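PDB 5XEM: cysteine synthase from Fusobacterium nucleatum subsp. nucleatum strain ATCC 25586, which probably makes L-cysteine and acetate from O-acetyl-L-serine and hydrogen sulfide with the help of pyridoxal 5'-phosphate, and is known as a hydrogen sulfide-producing enzyme. Local coordinates for residues 33-38 with 46-51; 220-225 with 271-276. All blocks are in the same frame, centred on the assembly; numbering follows the deposited sequence.

Following the chain from the N terminus, contact 1 comes first: strand 31-36 runs into a short 3-10 segment, seven residues turn the chain, and helix 46-60 begins, with a salt bridge across the turn. That short loop is closed long before contact 2 opens, so the two lie in series, neither nested nor crossed. Contact 2 spans a longer excursion, bringing the loop at 220-225 back against helix 269-284 after 45 intervening residues. Their centres are about 15 Å apart, yet Val34 CG2 packs on Phe275 CE1 at 4.0 Å, and both contacts reach PLP: 46-51 through Lys46 at the phosphate, 220-225 beside the pyridine ring.

Contact 1 of 2, residues 33-38 with 46-51; sequences YVKLEG and KDRIAL. With PLP (pyridoxal-5'-phosphate), chain D.
Arg48 meets Glu37 side-on, through NE and one terminal NH, each nitrogen taking its own carboxylate oxygen. The NE bond to Glu37 OE1 is short and nearly straight, 2.7 Å at 174°, with OE1 lying in the guanidinium plane and met on its syn side, somewhat out of the carboxylate plane. NH2 reaches Glu37 OE2 at 2.9 Å on the syn lone pair of that oxygen, less straight, with OE2 tilted out of the guanidinium plane; the two planes stand 31° apart. Arg48 can bridge the gap because its chain runs extended from CG to NE, whereas Glu37 folds at chi2 (-73°) to present its carboxylate across the arginine. Lys35 joins obliquely: its CE lies 3.9 Å from Arg48 NH2, and Lys35 NZ lies 4.2 Å from Arg48 NH2. Glu163 forms salt bridges with both cations and draws them together, while Thr17 is hydrogen-bonded to Lys35 NZ and Glu37 OE2. Thr45, next to Lys46 in the sequence, bonds Glu37 OE1, so each oxygen of this buried carboxylate has more than one partner.

Lys46, the predicted Schiff-base lysine, points away from the salt bridge. With the cofactor joined to lanthionine instead, its NZ hydrogen-bonds PLP O2P at 2.8 Å and also Gln146 OE1; its CE lies 3.2 Å from PLP C4A. The salt bridge joins the end of strand 31-36 to the helix that carries this lysine. Strand 31-36 lies between strands 19-21 and 291-296, helix 151-167 packs against Lys35 and Arg48, and helix 76-88 borders Lys46, Asp47 and Ala50.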
# COMPACT_ATOMS: atom_id res chain seq x y z
N TYR A 33 -6.57 -12.39 -14.76
CA TYR A 33 -6.93 -11.27 -13.88
C TYR A 33 -6.25 -11.50 -12.54
O TYR A 33 -6.31 -12.61 -12.01
CB TYR A 33 -8.43 -11.24 -13.66
CG TYR A 33 -9.22 -10.97 -14.92
CD1 TYR A 33 -9.48 -9.67 -15.34
CD2 TYR A 33 -9.70 -12.02 -15.69
CE1 TYR A 33 -10.18 -9.42 -16.50
CE2 TYR A 33 -10.43 -11.78 -16.85
CZ TYR A 33 -10.65 -10.49 -17.25
OH TYR A 33 -11.37 -10.24 -18.40
N VAL A 34 -5.64 -10.46 -11.98
CA VAL A 34 -4.97 -10.58 -10.69
C VAL A 34 -5.83 -9.83 -9.67
O VAL A 34 -6.18 -8.67 -9.88
CB VAL A 34 -3.54 -10.02 -10.75
CG1 VAL A 34 -2.84 -10.10 -9.40
CG2 VAL A 34 -2.73 -10.76 -11.82
N LYS A 35 -6.18 -10.51 -8.59
CA LYS A 35 -6.93 -9.89 -7.52
C LYS A 35 -5.91 -9.34 -6.52
O LYS A 35 -5.15 -10.12 -5.93
CB LYS A 35 -7.89 -10.86 -6.87
CG LYS A 35 -8.80 -10.14 -5.86
CD LYS A 35 -10.08 -10.87 -5.56
CE LYS A 35 -10.93 -10.19 -4.51
NZ LYS A 35 -11.52 -8.89 -4.96
N LEU A 36 -5.86 -8.02 -6.40
CA LEU A 36 -4.76 -7.34 -5.69
C LEU A 36 -5.06 -7.17 -4.22
O LEU A 36 -5.58 -6.15 -3.81
CB LEU A 36 -4.46 -6.01 -6.33
CG LEU A 36 -3.96 -6.04 -7.80
CD1 LEU A 36 -3.87 -4.60 -8.36
CD2 LEU A 36 -2.63 -6.78 -7.89
N GLU A 37 -4.76 -8.19 -3.42
CA GLU A 37 -5.04 -8.12 -1.98
C GLU A 37 -4.06 -7.20 -1.25
O GLU A 37 -4.25 -6.85 -0.10
CB GLU A 37 -5.07 -9.51 -1.37
CG GLU A 37 -6.19 -10.36 -1.94
CD GLU A 37 -7.53 -9.91 -1.41
OE1 GLU A 37 -7.69 -9.87 -0.17
OE2 GLU A 37 -8.43 -9.60 -2.23
N GLY A 38 -3.01 -6.78 -1.95
CA GLY A 38 -2.17 -5.72 -1.46
C GLY A 38 -2.86 -4.37 -1.33
O GLY A 38 -2.34 -3.49 -0.68
N LYS A 46 -4.56 -11.01 4.48
CA LYS A 46 -4.71 -11.46 5.88
C LYS A 46 -5.50 -10.49 6.72
O LYS A 46 -6.10 -10.90 7.73
CB LYS A 46 -3.35 -11.81 6.52
CG LYS A 46 -2.60 -12.93 5.82
CD LYS A 46 -3.44 -14.19 5.69
CE LYS A 46 -2.57 -15.45 5.66
NZ LYS A 46 -3.26 -16.71 6.05
N ASP A 47 -5.62 -9.23 6.26
CA ASP A 47 -6.52 -8.30 6.90
C ASP A 47 -7.93 -8.95 7.02
O ASP A 47 -8.65 -8.75 8.02
CB ASP A 47 -6.70 -7.04 6.05
CG ASP A 47 -5.54 -6.07 6.11
OD1 ASP A 47 -4.48 -6.42 6.67
OD2 ASP A 47 -5.72 -4.94 5.56
N ARG A 48 -8.36 -9.66 5.97
CA ARG A 48 -9.71 -10.28 5.96
C ARG A 48 -9.88 -11.30 7.08
O ARG A 48 -10.93 -11.33 7.76
CB ARG A 48 -10.03 -10.97 4.64
CG ARG A 48 -10.10 -10.08 3.43
CD ARG A 48 -10.22 -10.90 2.17
NE ARG A 48 -10.15 -10.14 0.94
CZ ARG A 48 -11.17 -9.62 0.26
NH1 ARG A 48 -12.43 -9.69 0.73
NH2 ARG A 48 -10.94 -8.98 -0.85
N ILE A 49 -8.86 -12.14 7.27
CA ILE A 49 -8.92 -13.19 8.30
C ILE A 49 -8.68 -12.65 9.70
O ILE A 49 -9.30 -13.11 10.67
CB ILE A 49 -8.05 -14.46 7.99
CG1 ILE A 49 -6.55 -14.30 8.29
CG2 ILE A 49 -8.34 -14.94 6.57
CD1 ILE A 49 -5.82 -15.67 8.34
N ALA A 50 -7.79 -11.65 9.81
CA ALA A 50 -7.59 -10.96 11.08
C ALA A 50 -8.92 -10.38 11.58
O ALA A 50 -9.28 -10.54 12.74
CB ALA A 50 -6.54 -9.87 10.93
N LEU A 51 -9.62 -9.69 10.68
CA LEU A 51 -10.89 -9.08 11.03
C LEU A 51 -11.91 -10.13 11.43
O LEU A 51 -12.54 -10.01 12.48
CB LEU A 51 -11.45 -8.28 9.87
CG LEU A 51 -12.73 -7.50 10.17
CD1 LEU A 51 -12.54 -6.55 11.34
CD2 LEU A 51 -13.20 -6.78 8.92
N1 PLP D . 1.43 -15.24 0.42
C2 PLP D . 1.78 -14.49 1.48
C2A PLP D . 2.59 -13.21 1.28
C3 PLP D . 1.37 -14.85 2.78
O3 PLP D . 1.72 -14.06 3.83
C4 PLP D . 0.62 -16.00 2.98
C4A PLP D . 0.17 -16.43 4.37
C5 PLP D . 0.28 -16.75 1.85
C6 PLP D . 0.69 -16.34 0.59
C5A PLP D . -0.55 -18.02 1.94
O4P PLP D . -1.95 -17.69 2.27
P PLP D . -2.92 -18.70 3.09
O1P PLP D . -4.26 -18.21 3.03
O2P PLP D . -2.33 -18.75 4.42
O3P PLP D . -2.70 -20.01 2.43

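Contact 2 of 2, residues 220-225 with 271-276; sequences HKIQGM and TGATFK. With PLP (pyridoxal-5'-phosphate), chain D; 85F ((2R)-2-azanyl-3-[(2R)-2-azanyl-3-oxidanyl-3-oxidanylidene-propyl]sulfanyl-propanoic acid), chain C.
Ile222 lays both its methyls over the methyl of Ala273: CG2 sits 3.7 Å from Ala273 CB and CD1 3.8 Å from it. Its chi1 of -50° sets CG2 anti to the backbone N, and both branches can then share the one small methyl on the helix. Met225 comes to the same place, its SD 4.2 Å from Ala273 CB and 4.1 Å from Thr274 OG1. That hydroxyl is hydrogen-bonded to the carbonyl oxygen of Ser270 one turn earlier in its own helix. Higher up the methionine side chain, CG packs 3.9 Å from PLP C6, so a single residue spans cofactor and helix. Pro206 of strand 200-206 touches both Ile222 and Met225.

Between these two side chains the backbone makes a type II turn from Ile222 to Met225, with Gly224 at its third position. The glycine accommodates the turn's positive phi (96°) and brings its bare backbone close to the cofactor, Gly224 O lying 3.3 Å from PLP C4. The same carbonyl O accepts a hydrogen bond of 2.8 Å from NZ2 of the bound lanthionine, and Met225 O receives a weak second one. The helix is met mainly by apolar groups, without a polar bond between the two segments, while the turn offers backbone oxygens to the lanthionine amine; side chains such as Ser228 and Thr73 also bond the ligand, but this turn's share comes from the main chain.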
# COMPACT_ATOMS: atom_id res chain seq x y z
N HIS A 220 12.72 -22.80 1.34
CA HIS A 220 12.29 -22.04 0.16
C HIS A 220 12.27 -20.58 0.52
O HIS A 220 12.33 -20.22 1.70
CB HIS A 220 10.90 -22.50 -0.31
CG HIS A 220 9.79 -22.08 0.62
ND1 HIS A 220 9.13 -20.91 0.47
CD2 HIS A 220 9.25 -22.69 1.75
CE1 HIS A 220 8.24 -20.77 1.48
NE2 HIS A 220 8.31 -21.86 2.25
N LYS A 221 12.23 -19.74 -0.51
CA LYS A 221 12.31 -18.28 -0.35
C LYS A 221 10.98 -17.59 -0.69
O LYS A 221 10.94 -16.34 -0.78
CB LYS A 221 13.42 -17.73 -1.26
CG LYS A 221 14.79 -18.31 -0.96
CD LYS A 221 15.88 -17.76 -1.87
CE LYS A 221 17.21 -18.45 -1.59
NZ LYS A 221 18.24 -18.03 -2.57
N ILE A 222 9.92 -18.35 -0.88
CA ILE A 222 8.63 -17.76 -1.29
C ILE A 222 7.89 -17.41 -0.00
O ILE A 222 7.01 -18.14 0.47
CB ILE A 222 7.79 -18.66 -2.21
CG1 ILE A 222 8.65 -19.19 -3.39
CG2 ILE A 222 6.53 -17.94 -2.68
CD1 ILE A 222 7.96 -20.19 -4.29
N GLN A 223 8.27 -16.27 0.57
CA GLN A 223 7.79 -15.87 1.89
C GLN A 223 6.28 -15.87 2.01
O GLN A 223 5.59 -15.31 1.15
CB GLN A 223 8.35 -14.49 2.27
CG GLN A 223 9.86 -14.43 2.34
CD GLN A 223 10.38 -13.08 2.85
OE1 GLN A 223 9.81 -12.48 3.78
NE2 GLN A 223 11.48 -12.61 2.24
N GLY A 224 5.76 -16.48 3.09
CA GLY A 224 4.31 -16.58 3.29
C GLY A 224 3.76 -17.91 2.80
O GLY A 224 2.80 -18.48 3.38
N MET A 225 4.35 -18.46 1.75
CA MET A 225 3.88 -19.77 1.26
C MET A 225 4.65 -20.89 1.98
O MET A 225 5.58 -20.63 2.75
CB MET A 225 4.01 -19.85 -0.25
CG MET A 225 2.83 -19.25 -0.99
SD MET A 225 3.04 -19.08 -2.76
CE MET A 225 3.38 -20.81 -3.19
N THR A 271 3.10 -13.69 -4.95
CA THR A 271 2.36 -13.28 -6.13
C THR A 271 3.13 -13.68 -7.39
O THR A 271 2.52 -14.15 -8.35
CB THR A 271 2.09 -11.76 -6.15
OG1 THR A 271 1.24 -11.41 -5.03
CG2 THR A 271 1.45 -11.33 -7.45
N GLY A 272 4.45 -13.50 -7.37
CA GLY A 272 5.29 -13.97 -8.47
C GLY A 272 5.17 -15.48 -8.66
O GLY A 272 5.03 -15.96 -9.78
N ALA A 273 5.18 -16.21 -7.56
CA ALA A 273 5.06 -17.68 -7.59
C ALA A 273 3.73 -18.14 -8.16
O ALA A 273 3.68 -19.00 -9.07
CB ALA A 273 5.28 -18.24 -6.20
N THR A 274 2.63 -17.55 -7.66
CA THR A 274 1.28 -17.91 -8.05
C THR A 274 0.99 -17.51 -9.50
O THR A 274 0.41 -18.30 -10.28
CB THR A 274 0.25 -17.27 -7.09
OG1 THR A 274 0.58 -17.66 -5.76
CG2 THR A 274 -1.18 -17.71 -7.42
N PHE A 275 1.48 -16.34 -9.88
CA PHE A 275 1.32 -15.85 -11.22
C PHE A 275 2.13 -16.72 -12.19
O PHE A 275 1.66 -17.03 -13.27
CB PHE A 275 1.74 -14.38 -11.36
CG PHE A 275 1.36 -13.80 -12.67
CD1 PHE A 275 0.06 -13.40 -12.91
CD2 PHE A 275 2.29 -13.70 -13.69
CE1 PHE A 275 -0.29 -12.88 -14.13
CE2 PHE A 275 1.94 -13.18 -14.93
CZ PHE A 275 0.64 -12.77 -15.14
N LYS A 276 3.33 -17.12 -11.80
CA LYS A 276 4.15 -17.97 -12.67
C LYS A 276 3.47 -19.32 -12.88
O LYS A 276 3.41 -19.83 -14.01
CB LYS A 276 5.55 -18.12 -12.06
CG LYS A 276 6.39 -19.23 -12.67
CD LYS A 276 6.71 -19.02 -14.13
CE LYS A 276 7.65 -20.13 -14.60
NZ LYS A 276 7.47 -20.38 -16.06
N1 PLP D . 1.43 -15.24 0.42
C2 PLP D . 1.78 -14.49 1.48
C2A PLP D . 2.59 -13.21 1.28
C3 PLP D . 1.37 -14.85 2.78
O3 PLP D . 1.72 -14.06 3.83
C4 PLP D . 0.62 -16.00 2.98
C4A PLP D . 0.17 -16.43 4.37
C5 PLP D . 0.28 -16.75 1.85
C6 PLP D . 0.69 -16.34 0.59
C5A PLP D . -0.55 -18.02 1.94
O4P PLP D . -1.95 -17.69 2.27
P PLP D . -2.92 -18.70 3.09
O1P PLP D . -4.26 -18.21 3.03
O2P PLP D . -2.33 -18.75 4.42
O3P PLP D . -2.70 -20.01 2.43
N 85F C . 1.04 -16.18 5.34
CA 85F C . 0.77 -16.61 6.73
CB 85F C . 1.62 -17.84 7.09
SG 85F C . 1.12 -19.34 6.27
CD 85F C . 2.16 -20.66 6.93
CE 85F C . 3.68 -20.48 6.69
NZ2 85F C . 3.97 -20.17 5.28
CZ1 85F C . 4.37 -21.81 7.07
OH1 85F C . 5.60 -21.90 6.75
OH2 85F C . 3.73 -22.73 7.64
C 85F C . 1.04 -15.49 7.71
OXT 85F C . 0.99 -14.33 7.27
O 85F C . 1.25 -15.81 8.90